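Local structure of hypothetical protein (Uncultured marine organism, 2OD6) at residues T8-A13 with R60-Y65; A13-D18 with T95-T100. The protein is of unknown function but forms a dimer with a ferredoxin-like fold and holds the fatty acid 10-oxohexadecanoic acid in a pocket, consistent with binding lipid-like ligands. One frame throughout, in Å; residues are numbered along the deposited sequence. Where two conformers were deposited one is given.

Interaction 1 of 2, residues T8-A13 with R60-Y65; sequences TSFTTA and RVVMTY. With OHA (10-oxohexadecanoic acid), chain E.
Six backbone hydrogen bonds join residues 8-13 to 60-65, two for each of the antiparallel hydrogen-bonded pairs Ser9-Tyr65, Thr11-Met63 and Ala13-Val61. The central pair is the shortest: Thr11 N to Met63 O and Met63 N to Thr11 O both measure 2.8 Å, and the second is almost straight (176° at the hydrogen). Side chains of these three pairs share the face that carries 10-oxohexadecanoic acid. Ser9 OG donates to carboxylate atom O2 of the ligand at 2.8 Å; its place beside the backbone N (chi1 -62°) swings it toward that head group. Tyr65 OH donates to the keto oxygen O1 at 3.2 Å, with O1 in the plane of the ring, while C15 of the acid lies 4.0 Å above one ring face, displaced toward the rim. Leucine in place of Tyr65 would probably leave the keto oxygen without this donor and the chain near C15 without its flat aromatic support. Nearby, selenomethionine Met63, bent at its last torsion (chi3 -73°), brings CE to 3.7 Å from Thr11 CG2 and 3.8 Å from ligand C10; Thr11 OG1 is hydrogen-bonded to Thr101 OG1. On the reverse face Phe10 CD1 meets Thr64 CG2 obliquely at 3.7 Å, with Thr64 OG1 hydrogen-bonded to Ser48 OG, and Phe10, Val62 and Thr64 pack on the second subunit. Thr12 CG2 lies against the aliphatic stem of Arg60, whose NE forms a salt bridge with Asp14. This is the central strand pair of a dimeric ferredoxin-like sheet, one face lining the ligand pocket and the other serving the dimer.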
ATOM      1  N   THR A   8      -6.747  -2.857   5.482  1.00 11.02           N
ATOM      2  CA  THR A   8      -6.173  -1.904   4.518  1.00  6.28           C
ATOM      3  C   THR A   8      -6.376  -2.369   3.110  1.00 10.27           C
ATOM      4  O   THR A   8      -6.108  -3.512   2.798  1.00 11.57           O
ATOM      5  CB  THR A   8      -4.672  -1.694   4.731  1.00 11.50           C
ATOM      6  OG1 THR A   8      -4.454  -1.178   6.049  1.00  4.41           O
ATOM      7  CG2 THR A   8      -4.083  -0.645   3.751  1.00  6.23           C
ATOM      8  N   SER A   9      -6.871  -1.461   2.277  1.00  5.38           N
ATOM      9  CA  SER A   9      -7.084  -1.717   0.865  1.00  7.13           C
ATOM     10  C   SER A   9      -6.109  -0.854   0.075  1.00  6.94           C
ATOM     11  O   SER A   9      -5.845   0.288   0.481  1.00 10.53           O
ATOM     12  CB  SER A   9      -8.491  -1.372   0.508  1.00  9.72           C
ATOM     13  OG  SER A   9      -9.400  -2.176   1.204  1.00 15.37           O
ATOM     14  N   PHE A  10      -5.579  -1.405  -1.019  1.00  7.17           N
ATOM     15  CA  PHE A  10      -4.683  -0.692  -1.924  1.00  3.27           C
ATOM     16  C   PHE A  10      -5.296  -0.742  -3.249  1.00  3.64           C
ATOM     17  O   PHE A  10      -5.432  -1.823  -3.802  1.00  3.03           O
ATOM     18  CB  PHE A  10      -3.310  -1.366  -2.011  1.00  7.66           C
ATOM     19  CG  PHE A  10      -2.650  -1.555  -0.692  1.00  7.20           C
ATOM     20  CD1 PHE A  10      -1.902  -0.545  -0.113  1.00  8.58           C
ATOM     21  CD2 PHE A  10      -2.802  -2.740  -0.004  1.00 14.56           C
ATOM     22  CE1 PHE A  10      -1.298  -0.727   1.120  1.00 13.91           C
ATOM     23  CE2 PHE A  10      -2.198  -2.925   1.231  1.00  2.00           C
ATOM     24  CZ  PHE A  10      -1.455  -1.921   1.800  1.00 11.00           C
ATOM     25  N   THR A  11      -5.753   0.396  -3.733  1.00  2.29           N
ATOM     26  CA  THR A  11      -6.350   0.416  -5.096  1.00  4.76           C
ATOM     27  C   THR A  11      -5.301   0.978  -6.017  1.00  4.19           C
ATOM     28  O   THR A  11      -4.795   2.109  -5.772  1.00  4.62           O
ATOM     29  CB  THR A  11      -7.605   1.289  -5.060  1.00  8.48           C
ATOM     30  OG1 THR A  11      -8.557   0.700  -4.167  1.00 10.91           O
ATOM     31  CG2 THR A  11      -8.230   1.449  -6.426  1.00  2.00           C
ATOM     32  N   THR A  12      -5.062   0.283  -7.128  1.00  7.19           N
ATOM     33  CA  THR A  12      -4.160   0.756  -8.157  1.00  8.24           C
ATOM     34  C   THR A  12      -5.028   1.207  -9.298  1.00  6.61           C
ATOM     35  O   THR A  12      -5.928   0.472  -9.767  1.00  3.01           O
ATOM     36  CB  THR A  12      -3.100  -0.312  -8.618  1.00  7.42           C
ATOM     37  OG1 THR A  12      -2.292  -0.671  -7.486  1.00  5.18           O
ATOM     38  CG2 THR A  12      -2.209   0.245  -9.749  1.00  3.16           C
ATOM     39  N   ALA A  13      -4.782   2.443  -9.702  1.00  4.79           N
ATOM     40  CA  ALA A  13      -5.490   3.095 -10.770  1.00  5.46           C
ATOM     41  C   ALA A  13      -4.551   3.416 -11.947  1.00  2.00           C
ATOM     42  O   ALA A  13      -3.595   4.167 -11.786  1.00  5.93           O
ATOM     43  CB  ALA A  13      -6.086   4.336 -10.191  1.00  2.00           C
ATOM     44  N   ARG A  60       0.037   6.048 -13.058  1.00  5.36           N
ATOM     45  CA  ARG A  60      -0.500   5.122 -12.126  1.00  2.00           C
ATOM     46  C   ARG A  60      -0.352   5.669 -10.716  1.00  2.00           C
ATOM     47  O   ARG A  60       0.659   6.193 -10.374  1.00  6.77           O
ATOM     48  CB  ARG A  60       0.230   3.752 -12.303  1.00  9.08           C
ATOM     49  CG  ARG A  60      -0.230   2.592 -11.409  1.00 11.33           C
ATOM     50  CD  ARG A  60       0.601   1.272 -11.645  1.00  2.00           C
ATOM     51  NE  ARG A  60       0.496   0.741 -13.037  1.00  2.00           N
ATOM     52  CZ  ARG A  60       1.333  -0.139 -13.560  1.00  2.00           C
ATOM     53  NH1 ARG A  60       2.286  -0.680 -12.861  1.00 10.33           N
ATOM     54  NH2 ARG A  60       1.168  -0.524 -14.827  1.00  2.00           N
ATOM     55  N   VAL A  61      -1.422   5.539  -9.979  1.00  2.00           N
ATOM     56  CA  VAL A  61      -1.411   5.909  -8.539  1.00  2.00           C
ATOM     57  C   VAL A  61      -1.816   4.721  -7.763  1.00  3.19           C
ATOM     58  O   VAL A  61      -2.603   3.916  -8.190  1.00  2.83           O
ATOM     59  CB  VAL A  61      -2.330   7.109  -8.270  1.00  8.26           C
ATOM     60  CG1 VAL A  61      -1.785   8.348  -9.064  1.00  4.24           C
ATOM     61  CG2 VAL A  61      -3.796   6.824  -8.623  1.00  7.54           C
ATOM     62  N   VAL A  62      -1.290   4.614  -6.545  1.00  4.21           N
ATOM     63  CA  VAL A  62      -1.829   3.686  -5.595  1.00  7.62           C
ATOM     64  C   VAL A  62      -2.496   4.494  -4.482  1.00  5.25           C
ATOM     65  O   VAL A  62      -1.888   5.369  -3.878  1.00  9.61           O
ATOM     66  CB  VAL A  62      -0.729   2.736  -4.982  1.00  8.70           C
ATOM     67  CG1 VAL A  62      -1.307   1.837  -3.844  1.00  2.82           C
ATOM     68  CG2 VAL A  62      -0.136   1.871  -6.092  1.00  6.38           C
HETATM   69  N   MSE A  63      -3.749   4.139  -4.203  1.00  2.18           N
HETATM   70  CA  MSE A  63      -4.543   4.713  -3.156  1.00 10.15           C
HETATM   71  C   MSE A  63      -4.643   3.766  -1.946  1.00  7.85           C
HETATM   72  O   MSE A  63      -4.971   2.566  -2.089  1.00 10.09           O
HETATM   73  CB  MSE A  63      -5.897   5.050  -3.755  1.00  9.88           C
HETATM   74  CG  MSE A  63      -5.772   6.144  -4.817  1.00 13.55           C
HETATM   75 SE   MSE A  63      -7.575   6.620  -5.393  0.75 25.14          SE
HETATM   76  CE  MSE A  63      -8.028   5.112  -6.411  1.00  2.00           C
ATOM     77  N   THR A  64      -4.340   4.245  -0.756  1.00 10.24           N
ATOM     78  CA  THR A  64      -4.393   3.382   0.354  1.00 10.67           C
ATOM     79  C   THR A  64      -5.530   3.871   1.258  1.00 13.02           C
ATOM     80  O   THR A  64      -5.659   5.060   1.486  1.00 14.03           O
ATOM     81  CB  THR A  64      -3.053   3.342   1.140  1.00 14.94           C
ATOM     82  OG1 THR A  64      -2.904   4.586   1.812  1.00 21.00           O
ATOM     83  CG2 THR A  64      -1.859   3.107   0.206  1.00  2.00           C
ATOM     84  N   TYR A  65      -6.357   2.935   1.732  1.00 10.50           N
ATOM     85  CA  TYR A  65      -7.411   3.195   2.699  1.00  9.83           C
ATOM     86  C   TYR A  65      -7.102   2.414   3.966  1.00  6.65           C
ATOM     87  O   TYR A  65      -7.084   1.191   3.942  1.00  6.21           O
ATOM     88  CB  TYR A  65      -8.723   2.709   2.120  1.00 10.19           C
ATOM     89  CG  TYR A  65      -9.098   3.404   0.882  1.00  4.37           C
ATOM     90  CD1 TYR A  65      -8.622   2.935  -0.342  1.00  4.71           C
ATOM     91  CD2 TYR A  65      -9.895   4.542   0.893  1.00 12.13           C
ATOM     92  CE1 TYR A  65      -8.947   3.568  -1.559  1.00 10.57           C
ATOM     93  CE2 TYR A  65     -10.237   5.192  -0.345  1.00  7.23           C
ATOM     94  CZ  TYR A  65      -9.748   4.686  -1.529  1.00 16.86           C
ATOM     95  OH  TYR A  65     -10.064   5.307  -2.683  1.00 12.40           O
TER
HETATM   96  O2  OHA E 300     -11.373  -0.260   0.722  1.00 14.23           O
HETATM   97  C16 OHA E 300     -11.682  -0.221  -0.466  1.00 20.78           C
HETATM   98  O3  OHA E 300     -11.664  -1.378  -1.089  1.00 13.67           O
HETATM   99  C15 OHA E 300     -12.106   1.046  -1.192  1.00 22.14           C
HETATM  100  C14 OHA E 300     -11.946   0.926  -2.720  1.00 28.73           C
HETATM  101  C13 OHA E 300     -12.601   2.057  -3.551  1.00 34.59           C
HETATM  102  C12 OHA E 300     -11.649   2.773  -4.532  1.00 38.11           C
HETATM  103  C11 OHA E 300     -12.351   3.526  -5.695  1.00 42.40           C
HETATM  104  C10 OHA E 300     -11.844   4.954  -5.986  1.00 43.52           C
HETATM  105  C9  OHA E 300     -12.469   5.969  -5.002  1.00 50.66           C
HETATM  106  C8  OHA E 300     -11.768   7.342  -4.877  1.00 49.81           C
HETATM  107  C7  OHA E 300     -12.335   8.141  -3.695  1.00 47.41           C
HETATM  108  O1  OHA E 300     -11.883   7.993  -2.562  1.00 36.52           O
HETATM  109  C6  OHA E 300     -13.474   9.126  -3.834  1.00 42.93           C
HETATM  110  C5  OHA E 300     -13.907   9.368  -5.279  1.00 47.53           C
HETATM  111  C4  OHA E 300     -14.990  10.461  -5.335  1.00 46.80           C
HETATM  112  C3  OHA E 300     -15.401  10.923  -6.747  1.00 44.51           C
HETATM  113  C2  OHA E 300     -14.259  11.400  -7.655  1.00 39.65           C
HETATM  114  C1  OHA E 300     -14.144  10.508  -8.884  1.00 38.60           C

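Interaction 2 of 2, residues A13-D18 with T95-T100; sequences ADFIND and TTAKFT
Asp14 and Lys98 face each other as an antiparallel hydrogen-bonded pair, and their backbones exchange both bonds: Asp14 N to Lys98 O and Lys98 N to Asp14 O, each 2.9 Å. The first is the straighter at the hydrogen, 168° against 158°. Beside them Ala13 and Phe99 form a non-hydrogen-bonded pair with CA atoms 4.5 Å apart.

The compact part lies on the face of Ala13 and Phe99. Phe99 CG stands beside its backbone N (chi1 -66°), which carries one side of the ring, CD2 and CE2, over to Ala13 CB, with CE2 at 3.8 Å. A second apolar touch follows next to it: Phe15 CE2 reaches Ala97 CB at 3.5 Å, meeting the methyl group obliquely. Both Phe15 and Ala97 are buried.

Toward the chain turns the contact loosens and becomes wetter. A water donates to both carbonyl oxygens, Asp14 O at 2.8 Å and Thr96 O at 2.7 Å, and so joins two acceptors that could not bond each other; Asp14 O thus accepts from both this water and Lys98 N. On the more solvent-exposed side Ile16 and Thr96 cross at about a right angle, and the end of the Ile16 chain, CD1 and CG1, lies against Thr96 OG1, with CD1 nearest at 3.6 Å. On the opposite face from Phe99, the Lys98 side chain leads away from Asp14, whose carboxylate is taken by Arg60.

A little further along the chain, Asn17 occupies the N-cap of helix 18-40, its OD1 accepting from Asp20 N. That helix receives Phe15 against Met21 and Phe24, while strand 59-67 flanks strand 7-15 on the side away from strand 98-109.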
ATOM      1  N   ALA A  13      -4.782   2.443  -9.702  1.00  4.79           N
ATOM      2  CA  ALA A  13      -5.490   3.095 -10.770  1.00  5.46           C
ATOM      3  C   ALA A  13      -4.551   3.416 -11.947  1.00  2.00           C
ATOM      4  O   ALA A  13      -3.595   4.167 -11.786  1.00  5.93           O
ATOM      5  CB  ALA A  13      -6.086   4.336 -10.191  1.00  2.00           C
ATOM      6  N   ASP A  14      -4.843   2.907 -13.145  1.00  2.00           N
ATOM      7  CA  ASP A  14      -4.011   3.138 -14.304  1.00  7.68           C
ATOM      8  C   ASP A  14      -4.758   3.894 -15.343  1.00  8.65           C
ATOM      9  O   ASP A  14      -5.906   3.584 -15.567  1.00  9.71           O
ATOM     10  CB  ASP A  14      -3.694   1.831 -15.009  1.00  3.18           C
ATOM     11  CG  ASP A  14      -2.365   1.306 -14.654  1.00 17.78           C
ATOM     12  OD1 ASP A  14      -2.238   0.872 -13.496  1.00 22.00           O
ATOM     13  OD2 ASP A  14      -1.469   1.348 -15.528  1.00 27.58           O
ATOM     14  N   PHE A  15      -4.057   4.791 -16.038  1.00  9.18           N
ATOM     15  CA  PHE A  15      -4.654   5.721 -16.957  1.00  4.22           C
ATOM     16  C   PHE A  15      -3.876   5.631 -18.204  1.00  5.28           C
ATOM     17  O   PHE A  15      -2.743   5.139 -18.235  1.00  4.55           O
ATOM     18  CB  PHE A  15      -4.604   7.144 -16.425  1.00  7.75           C
ATOM     19  CG  PHE A  15      -5.209   7.283 -15.084  1.00  2.00           C
ATOM     20  CD1 PHE A  15      -4.455   7.093 -13.997  1.00 12.96           C
ATOM     21  CD2 PHE A  15      -6.570   7.508 -14.913  1.00  2.71           C
ATOM     22  CE1 PHE A  15      -4.991   7.185 -12.767  1.00  4.01           C
ATOM     23  CE2 PHE A  15      -7.121   7.604 -13.633  1.00  2.00           C
ATOM     24  CZ  PHE A  15      -6.330   7.417 -12.589  1.00  8.62           C
ATOM     25  N   ILE A  16      -4.535   6.060 -19.261  1.00  6.21           N
ATOM     26  CA  ILE A  16      -3.977   6.060 -20.562  1.00  6.43           C
ATOM     27  C   ILE A  16      -2.883   7.089 -20.868  1.00  5.54           C
ATOM     28  O   ILE A  16      -2.220   6.978 -21.918  1.00  6.25           O
ATOM     29  CB  ILE A  16      -5.108   6.423 -21.515  1.00  4.43           C
ATOM     30  CG1 ILE A  16      -5.951   5.219 -21.812  1.00 17.01           C
ATOM     31  CG2 ILE A  16      -4.569   7.049 -22.731  1.00 11.83           C
ATOM     32  CD1 ILE A  16      -6.788   5.521 -22.997  1.00  2.00           C
ATOM     33  N   ASN A  17      -2.837   8.160 -20.092  1.00  6.68           N
ATOM     34  CA  ASN A  17      -1.992   9.308 -20.357  1.00  2.93           C
ATOM     35  C   ASN A  17      -2.030  10.142 -19.115  1.00  5.84           C
ATOM     36  O   ASN A  17      -2.929   9.978 -18.306  1.00  5.48           O
ATOM     37  CB  ASN A  17      -2.533  10.131 -21.535  1.00 11.68           C
ATOM     38  CG  ASN A  17      -3.954  10.652 -21.303  1.00 15.66           C
ATOM     39  OD1 ASN A  17      -4.309  11.194 -20.248  1.00  2.00           O
ATOM     40  ND2 ASN A  17      -4.759  10.502 -22.288  1.00  2.00           N
ATOM     41  N   ASP A  18      -1.111  11.101 -19.082  1.00  2.00           N
ATOM     42  CA  ASP A  18      -0.912  12.065 -18.026  1.00  9.30           C
ATOM     43  C   ASP A  18      -2.132  12.940 -17.757  1.00  6.16           C
ATOM     44  O   ASP A  18      -2.448  13.157 -16.611  1.00  6.87           O
ATOM     45  CB  ASP A  18       0.281  12.929 -18.436  1.00  9.24           C
ATOM     46  CG  ASP A  18       0.759  13.798 -17.320  1.00 22.90           C
ATOM     47  OD1 ASP A  18       1.237  13.231 -16.305  1.00 25.95           O
ATOM     48  OD2 ASP A  18       0.642  15.043 -17.463  1.00 30.01           O
ATOM     49  N   THR A  95     -14.095   5.838 -16.189  1.00 25.55           N
ATOM     50  CA  THR A  95     -14.456   4.990 -17.330  1.00 22.83           C
ATOM     51  C   THR A  95     -13.293   4.644 -18.246  1.00 24.78           C
ATOM     52  O   THR A  95     -13.356   3.662 -18.980  1.00 25.80           O
ATOM     53  CB  THR A  95     -15.593   5.595 -18.204  1.00 23.22           C
ATOM     54  OG1 THR A  95     -16.530   4.561 -18.527  1.00 13.02           O
ATOM     55  CG2 THR A  95     -15.053   6.246 -19.523  1.00 15.89           C
ATOM     56  N   THR A  96     -12.243   5.444 -18.228  1.00 25.76           N
ATOM     57  CA  THR A  96     -11.077   5.123 -19.044  1.00 27.57           C
ATOM     58  C   THR A  96      -9.896   4.593 -18.167  1.00 24.81           C
ATOM     59  O   THR A  96      -9.018   3.870 -18.687  1.00 28.06           O
ATOM     60  CB  THR A  96     -10.691   6.331 -19.952  1.00 27.67           C
ATOM     61  OG1 THR A  96      -9.735   5.921 -20.944  1.00 29.54           O
ATOM     62  CG2 THR A  96     -10.147   7.505 -19.080  1.00 28.03           C
ATOM     63  N   ALA A  97      -9.888   4.930 -16.869  1.00 17.55           N
ATOM     64  CA  ALA A  97      -9.053   4.236 -15.887  1.00 15.29           C
ATOM     65  C   ALA A  97      -9.357   2.736 -15.707  1.00 12.13           C
ATOM     66  O   ALA A  97     -10.464   2.296 -15.949  1.00  4.86           O
ATOM     67  CB  ALA A  97      -9.165   4.904 -14.561  1.00 11.49           C
ATOM     68  N   LYS A  98      -8.356   1.972 -15.262  1.00 11.97           N
ATOM     69  CA  LYS A  98      -8.484   0.547 -14.913  1.00  9.42           C
ATOM     70  C   LYS A  98      -8.133   0.505 -13.469  1.00  6.17           C
ATOM     71  O   LYS A  98      -7.130   1.104 -13.097  1.00  8.76           O
ATOM     72  CB  LYS A  98      -7.474  -0.312 -15.669  1.00 11.79           C
ATOM     73  CG  LYS A  98      -7.626  -0.266 -17.152  1.00 12.93           C
ATOM     74  CD  LYS A  98      -6.838  -1.392 -17.865  1.00 18.85           C
ATOM     75  CE  LYS A  98      -7.275  -1.531 -19.299  1.00 16.74           C
ATOM     76  NZ  LYS A  98      -6.282  -2.274 -20.157  1.00 27.28           N
ATOM     77  N   PHE A  99      -8.937  -0.146 -12.620  1.00  2.00           N
ATOM     78  CA  PHE A  99      -8.652  -0.062 -11.120  1.00  5.14           C
ATOM     79  C   PHE A  99      -8.537  -1.483 -10.671  1.00 10.47           C
ATOM     80  O   PHE A  99      -9.303  -2.302 -11.137  1.00  8.36           O
ATOM     81  CB  PHE A  99      -9.825   0.504 -10.354  1.00  3.50           C
ATOM     82  CG  PHE A  99     -10.121   1.910 -10.675  1.00  8.59           C
ATOM     83  CD1 PHE A  99     -10.941   2.223 -11.738  1.00 12.40           C
ATOM     84  CD2 PHE A  99      -9.585   2.930  -9.925  1.00  8.39           C
ATOM     85  CE1 PHE A  99     -11.203   3.549 -12.062  1.00 18.73           C
ATOM     86  CE2 PHE A  99      -9.839   4.256 -10.230  1.00 18.16           C
ATOM     87  CZ  PHE A  99     -10.660   4.571 -11.295  1.00 15.29           C
ATOM     88  N   THR A 100      -7.612  -1.784  -9.769  0.50 10.54           N
ATOM     89  CA  THR A 100      -7.546  -3.116  -9.165  0.50 12.11           C
ATOM     90  C   THR A 100      -7.228  -2.913  -7.697  0.50  9.06           C
ATOM     91  O   THR A 100      -6.376  -2.098  -7.360  0.50 11.64           O
ATOM     92  CB  THR A 100      -6.496  -4.056  -9.863  0.50 11.40           C
ATOM     93  OG1 THR A 100      -5.218  -3.404  -9.937  0.50 18.10           O
ATOM     94  CG2 THR A 100      -6.957  -4.457 -11.274  0.50 17.34           C
TER
HETATM   95  O   HOH W   1      -6.445   3.030 -18.274  1.00 33.14           O

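Overall arrangement
From the N terminus, strand 7-15 supplies the first segment of both contacts, which share Ala13. Interaction 1 closes the first long loop, with helix 18-40 and strand 44-52 lying between its segments, by bringing in strand 59-67. Interaction 2 closes a longer one, 76 residues that also take in helices 70-85 and 90-93, by setting strand 98-109 along the other edge of 7-15. The segments alternate along the chain, so the two closures cross rather than nest. Their centres are 12 Å apart, and a probable hydrogen bond from Thr12 N to Thr100 O links them directly. Together they give three adjacent strands of the 2-3-1-4 antiparallel sheet.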